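Local coordinates for Tol-Pal system protein TolB (Acinetobacter baumannii, PDB 7MX5) that probably works in the periplasm as part of the Tol-Pal system, helping the outer membrane invaginate at cell division and keep its integrity, at residues A[15-28]-A[63-76]. Numbering follows the deposited sequence.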
loop_
_atom_site.group_PDB
_atom_site.type_symbol
_atom_site.label_atom_id
_atom_site.label_comp_id
_atom_site.label_asym_id
_atom_site.label_seq_id
_atom_site.Cartn_x
_atom_site.Cartn_y
_atom_site.Cartn_z
ATOM N N PRO A 15 -23.497 0.796 0.206
ATOM C CA PRO A 15 -24.318 0.764 -1.010
ATOM C C PRO A 15 -23.891 -0.377 -1.922
ATOM O O PRO A 15 -22.721 -0.761 -1.970
ATOM C CB PRO A 15 -24.064 2.127 -1.663
ATOM C CG PRO A 15 -23.438 2.976 -0.625
ATOM C CD PRO A 15 -22.855 2.103 0.434
ATOM N N LYS A 16 -24.864 -0.927 -2.639
ATOM C CA LYS A 16 -24.632 -2.042 -3.544
ATOM C C LYS A 16 -24.512 -1.542 -4.977
ATOM O O LYS A 16 -25.175 -0.582 -5.377
ATOM C CB LYS A 16 -25.757 -3.073 -3.435
ATOM C CG LYS A 16 -26.228 -3.317 -2.008
ATOM C CD LYS A 16 -27.444 -4.227 -1.967
ATOM C CE LYS A 16 -27.623 -4.853 -0.591
ATOM N NZ LYS A 16 -26.837 -4.144 0.458
ATOM N N ILE A 17 -23.650 -2.195 -5.747
ATOM C CA ILE A 17 -23.390 -1.825 -7.133
ATOM C C ILE A 17 -23.665 -3.043 -8.000
ATOM O O ILE A 17 -22.898 -4.014 -7.982
ATOM C CB ILE A 17 -21.956 -1.321 -7.339
ATOM C CG1 ILE A 17 -21.633 -0.201 -6.350
ATOM C CG2 ILE A 17 -21.761 -0.843 -8.769
ATOM C CD1 ILE A 17 -20.168 0.157 -6.306
ATOM N N ALA A 18 -24.756 -2.997 -8.760
ATOM C CA ALA A 18 -25.043 -4.047 -9.725
ATOM C C ALA A 18 -24.137 -3.883 -10.937
ATOM O O ALA A 18 -23.966 -2.773 -11.451
ATOM C CB ALA A 18 -26.511 -4.005 -10.147
ATOM N N ILE A 19 -23.545 -4.985 -11.387
ATOM C CA ILE A 19 -22.686 -4.986 -12.562
ATOM C C ILE A 19 -23.226 -6.036 -13.526
ATOM O O ILE A 19 -23.098 -7.241 -13.280
ATOM C CB ILE A 19 -21.210 -5.245 -12.210
ATOM C CG1 ILE A 19 -20.379 -5.471 -13.475
ATOM C CG2 ILE A 19 -21.061 -6.397 -11.214
ATOM C CD1 ILE A 19 -18.946 -5.847 -13.186
ATOM N N VAL A 20 -23.856 -5.583 -14.601
ATOM C CA VAL A 20 -24.403 -6.516 -15.591
ATOM C C VAL A 20 -23.251 -7.165 -16.350
ATOM O O VAL A 20 -22.329 -6.455 -16.790
ATOM C CB VAL A 20 -25.348 -5.786 -16.546
ATOM C CG1 VAL A 20 -25.776 -6.707 -17.679
ATOM C CG2 VAL A 20 -26.558 -5.254 -15.795
ATOM N N PRO A 21 -23.236 -8.497 -16.501
ATOM C CA PRO A 21 -22.208 -9.139 -17.333
ATOM C C PRO A 21 -22.109 -8.507 -18.710
ATOM O O PRO A 21 -23.104 -8.432 -19.439
ATOM C CB PRO A 21 -22.679 -10.595 -17.421
ATOM C CG PRO A 21 -23.542 -10.806 -16.225
ATOM C CD PRO A 21 -24.033 -9.470 -15.733
ATOM N N PHE A 22 -20.918 -8.035 -19.067
ATOM C CA PHE A 22 -20.733 -7.384 -20.356
ATOM C C PHE A 22 -20.917 -8.397 -21.478
ATOM O O PHE A 22 -20.421 -9.525 -21.403
ATOM C CB PHE A 22 -19.341 -6.749 -20.453
ATOM C CG PHE A 22 -18.954 -5.901 -19.265
ATOM C CD1 PHE A 22 -19.911 -5.335 -18.436
ATOM C CD2 PHE A 22 -17.617 -5.661 -18.989
ATOM C CE1 PHE A 22 -19.543 -4.557 -17.353
ATOM C CE2 PHE A 22 -17.242 -4.883 -17.911
ATOM C CZ PHE A 22 -18.206 -4.331 -17.091
ATOM N N ASN A 23 -21.644 -7.999 -22.517
ATOM C CA ASN A 23 -21.824 -8.880 -23.661
ATOM C C ASN A 23 -20.487 -9.098 -24.359
ATOM O O ASN A 23 -19.703 -8.160 -24.539
ATOM C CB ASN A 23 -22.850 -8.300 -24.634
ATOM C CG ASN A 23 -22.601 -6.841 -24.944
ATOM O OD1 ASN A 23 -21.661 -6.500 -25.660
ATOM N ND2 ASN A 23 -23.447 -5.968 -24.407
ATOM N N ASN A 24 -20.226 -10.351 -24.739
ATOM C CA ASN A 24 -18.940 -10.751 -25.313
ATOM C C ASN A 24 -17.793 -10.392 -24.370
ATOM O O ASN A 24 -16.787 -9.800 -24.766
ATOM C CB ASN A 24 -18.735 -10.131 -26.699
ATOM C CG ASN A 24 -17.642 -10.819 -27.491
ATOM O OD1 ASN A 24 -17.361 -12.000 -27.286
ATOM N ND2 ASN A 24 -17.020 -10.083 -28.403
ATOM N N ASP A 25 -17.956 -10.757 -23.101
ATOM C CA ASP A 25 -16.982 -10.398 -22.082
ATOM C C ASP A 25 -15.682 -11.174 -22.267
ATOM O O ASP A 25 -15.671 -12.321 -22.721
ATOM C CB ASP A 25 -17.548 -10.653 -20.686
ATOM C CG ASP A 25 -16.629 -10.165 -19.586
ATOM O OD1 ASP A 25 -16.392 -8.941 -19.503
ATOM O OD2 ASP A 25 -16.147 -11.005 -18.798
ATOM N N ASN A 26 -14.578 -10.526 -21.903
ATOM C CA ASN A 26 -13.241 -11.093 -22.007
ATOM C C ASN A 26 -12.756 -11.705 -20.700
ATOM O O ASN A 26 -11.607 -12.152 -20.630
ATOM C CB ASN A 26 -12.255 -10.011 -22.458
ATOM C CG ASN A 26 -11.205 -10.534 -23.412
ATOM O OD1 ASN A 26 -11.303 -11.654 -23.911
ATOM N ND2 ASN A 26 -10.183 -9.724 -23.666
ATOM N N GLY A 27 -13.602 -11.750 -19.675
ATOM C CA GLY A 27 -13.141 -11.991 -18.324
ATOM C C GLY A 27 -12.882 -10.723 -17.547
ATOM O O GLY A 27 -12.190 -10.765 -16.523
ATOM N N LEU A 28 -13.424 -9.594 -18.004
ATOM C CA LEU A 28 -13.134 -8.290 -17.421
ATOM C C LEU A 28 -14.034 -7.996 -16.227
ATOM O O LEU A 28 -13.550 -7.629 -15.151
ATOM C CB LEU A 28 -13.292 -7.206 -18.491
ATOM C CG LEU A 28 -12.725 -5.800 -18.280
ATOM C CD1 LEU A 28 -13.682 -4.913 -17.491
ATOM C CD2 LEU A 28 -11.376 -5.868 -17.600
ATOM N N TRP A 63 -34.460 -1.066 -10.885
ATOM C CA TRP A 63 -33.305 -1.114 -9.999
ATOM C C TRP A 63 -33.598 -0.484 -8.647
ATOM O O TRP A 63 -33.040 -0.919 -7.633
ATOM C CB TRP A 63 -32.105 -0.437 -10.658
ATOM C CG TRP A 63 -31.711 -1.099 -11.932
ATOM C CD1 TRP A 63 -31.985 -0.673 -13.198
ATOM C CD2 TRP A 63 -30.990 -2.329 -12.068
ATOM N NE1 TRP A 63 -31.467 -1.554 -14.116
ATOM C CE2 TRP A 63 -30.851 -2.579 -13.448
ATOM C CE3 TRP A 63 -30.441 -3.237 -11.158
ATOM C CZ2 TRP A 63 -30.188 -3.702 -13.938
ATOM C CZ3 TRP A 63 -29.783 -4.350 -11.647
ATOM C CH2 TRP A 63 -29.662 -4.574 -13.024
ATOM N N GLN A 64 -34.461 0.534 -8.604
ATOM C CA GLN A 64 -34.916 1.026 -7.311
ATOM C C GLN A 64 -35.707 -0.047 -6.580
ATOM O O GLN A 64 -35.555 -0.221 -5.365
ATOM C CB GLN A 64 -35.757 2.294 -7.477
ATOM C CG GLN A 64 -36.008 3.028 -6.158
ATOM C CD GLN A 64 -37.256 2.574 -5.404
ATOM O OE1 GLN A 64 -37.737 1.454 -5.555
ATOM N NE2 GLN A 64 -37.742 3.438 -4.528
ATOM N N ALA A 65 -36.566 -0.768 -7.307
ATOM C CA ALA A 65 -37.432 -1.763 -6.682
ATOM C C ALA A 65 -36.626 -2.788 -5.899
ATOM O O ALA A 65 -37.044 -3.228 -4.822
ATOM C CB ALA A 65 -38.290 -2.449 -7.744
ATOM N N ALA A 66 -35.463 -3.173 -6.417
ATOM C CA ALA A 66 -34.571 -4.094 -5.731
ATOM C C ALA A 66 -33.611 -3.385 -4.786
ATOM O O ALA A 66 -32.671 -4.017 -4.291
ATOM C CB ALA A 66 -33.784 -4.920 -6.748
ATOM N N GLY A 67 -33.822 -2.098 -4.526
ATOM C CA GLY A 67 -32.938 -1.359 -3.645
ATOM C C GLY A 67 -31.529 -1.203 -4.165
ATOM O O GLY A 67 -30.583 -1.164 -3.371
ATOM N N ILE A 68 -31.360 -1.112 -5.478
ATOM C CA ILE A 68 -30.047 -0.997 -6.105
ATOM C C ILE A 68 -29.849 0.457 -6.521
ATOM O O ILE A 68 -30.640 0.969 -7.328
ATOM C CB ILE A 68 -29.912 -1.936 -7.311
ATOM C CG1 ILE A 68 -30.395 -3.343 -6.949
ATOM C CG2 ILE A 68 -28.473 -1.963 -7.805
ATOM C CD1 ILE A 68 -29.418 -4.130 -6.102
ATOM N N PRO A 69 -28.831 1.150 -6.009
ATOM C CA PRO A 69 -28.634 2.556 -6.381
ATOM C C PRO A 69 -27.703 2.757 -7.568
ATOM O O PRO A 69 -27.798 3.775 -8.261
ATOM C CB PRO A 69 -28.045 3.172 -5.106
ATOM C CG PRO A 69 -27.383 2.027 -4.387
ATOM C CD PRO A 69 -27.940 0.728 -4.915
ATOM N N TYR A 70 -26.800 1.809 -7.820
ATOM C CA TYR A 70 -25.781 1.968 -8.850
ATOM C C TYR A 70 -25.721 0.723 -9.720
ATOM O O TYR A 70 -25.693 -0.400 -9.206
ATOM C CB TYR A 70 -24.410 2.249 -8.223
ATOM C CG TYR A 70 -24.416 3.423 -7.271
ATOM C CD1 TYR A 70 -24.708 4.704 -7.721
ATOM C CD2 TYR A 70 -24.137 3.251 -5.922
ATOM C CE1 TYR A 70 -24.719 5.782 -6.855
ATOM C CE2 TYR A 70 -24.146 4.322 -5.047
ATOM C CZ TYR A 70 -24.436 5.585 -5.520
ATOM O OH TYR A 70 -24.445 6.655 -4.653
ATOM N N VAL A 71 -25.700 0.928 -11.037
ATOM C CA VAL A 71 -25.643 -0.154 -12.012
ATOM C C VAL A 71 -24.515 0.134 -12.993
ATOM O O VAL A 71 -24.360 1.267 -13.460
ATOM C CB VAL A 71 -26.983 -0.320 -12.762
ATOM C CG1 VAL A 71 -26.933 -1.533 -13.683
ATOM C CG2 VAL A 71 -28.137 -0.435 -11.779
ATOM N N VAL A 72 -23.729 -0.895 -13.305
ATOM C CA VAL A 72 -22.595 -0.786 -14.216
ATOM C C VAL A 72 -22.859 -1.675 -15.424
ATOM O O VAL A 72 -23.209 -2.851 -15.271
ATOM C CB VAL A 72 -21.275 -1.181 -13.530
ATOM C CG1 VAL A 72 -20.125 -1.156 -14.527
ATOM C CG2 VAL A 72 -20.990 -0.258 -12.358
ATOM N N THR A 73 -22.692 -1.114 -16.618
ATOM C CA THR A 73 -22.853 -1.845 -17.864
ATOM C C THR A 73 -21.581 -1.724 -18.692
ATOM O O THR A 73 -20.756 -0.835 -18.471
ATOM C CB THR A 73 -24.053 -1.325 -18.665
ATOM O OG1 THR A 73 -24.070 0.107 -18.626
ATOM C CG2 THR A 73 -25.349 -1.853 -18.073
ATOM N N GLY A 74 -21.424 -2.632 -19.653
ATOM C CA GLY A 74 -20.216 -2.642 -20.454
ATOM C C GLY A 74 -20.372 -3.413 -21.743
ATOM O O GLY A 74 -21.248 -4.274 -21.880
ATOM N N GLN A 75 -19.496 -3.092 -22.693
ATOM C CA GLN A 75 -19.450 -3.741 -23.996
ATOM C C GLN A 75 -17.994 -3.921 -24.393
ATOM O O GLN A 75 -17.212 -2.968 -24.329
ATOM C CB GLN A 75 -20.191 -2.916 -25.056
ATOM C CG GLN A 75 -20.465 -3.663 -26.351
ATOM C CD GLN A 75 -21.892 -3.493 -26.833
ATOM O OE1 GLN A 75 -22.832 -4.001 -26.222
ATOM N NE2 GLN A 75 -22.061 -2.780 -27.940
ATOM N N ILE A 76 -17.630 -5.134 -24.800
ATOM C CA ILE A 76 -16.258 -5.468 -25.164
ATOM C C ILE A 76 -16.210 -5.776 -26.654
ATOM O O ILE A 76 -16.972 -6.616 -27.148
ATOM C CB ILE A 76 -15.723 -6.647 -24.334
ATOM C CG1 ILE A 76 -15.214 -6.148 -22.981
ATOM C CG2 ILE A 76 -14.609 -7.372 -25.078
ATOM C CD1 ILE A 76 -15.003 -7.244 -21.965
HETATM O O HOH W 1 -27.684 -0.187 -1.690
#
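Phe22 lays its ring over the backbone of Gly74. Phe22 CB lies 3.4 Å from Gly74 O. With CG anti to the carbonyl carbon (chi1 -49°), the ring comes down on the neighbouring strand: Phe22 CG faces Gly74 CA, and Phe22 CD1 comes to 3.3 Å from Gly74 N. Gly74 CA sits 3.7 Å from the Phe22 ring centroid, a CH-pi contact over one face. Gly74, having no side chain, lets the ring settle on the backbone. Phe22 CE1 lies by Gly74 N and the Thr73 carbonyl carbon, Ile76 CD1 approaches Phe22 CD2 near the ring plane, and Leu28 CD1 meets the edge in plane.

Earlier in the chain, backbone bonds set the parallel register: Ala18 N gives to Tyr70 O (2.8 Å), Ala18 O accepts from Val72 N, and Val20 N gives to Val72 O (2.9 Å). The small Ala18 CB leaves room for Trp63 CZ3 at 3.6 Å and Ile68 CG2 at 3.7 Å. Apart from the hydrogen bond of Asn23 ND2 to Gln75 OE1, polar bonding thus runs through the backbone, while apolar side chains join one face to helix 60-65 and, through Ile17 and Val72, the other to helix 110-126.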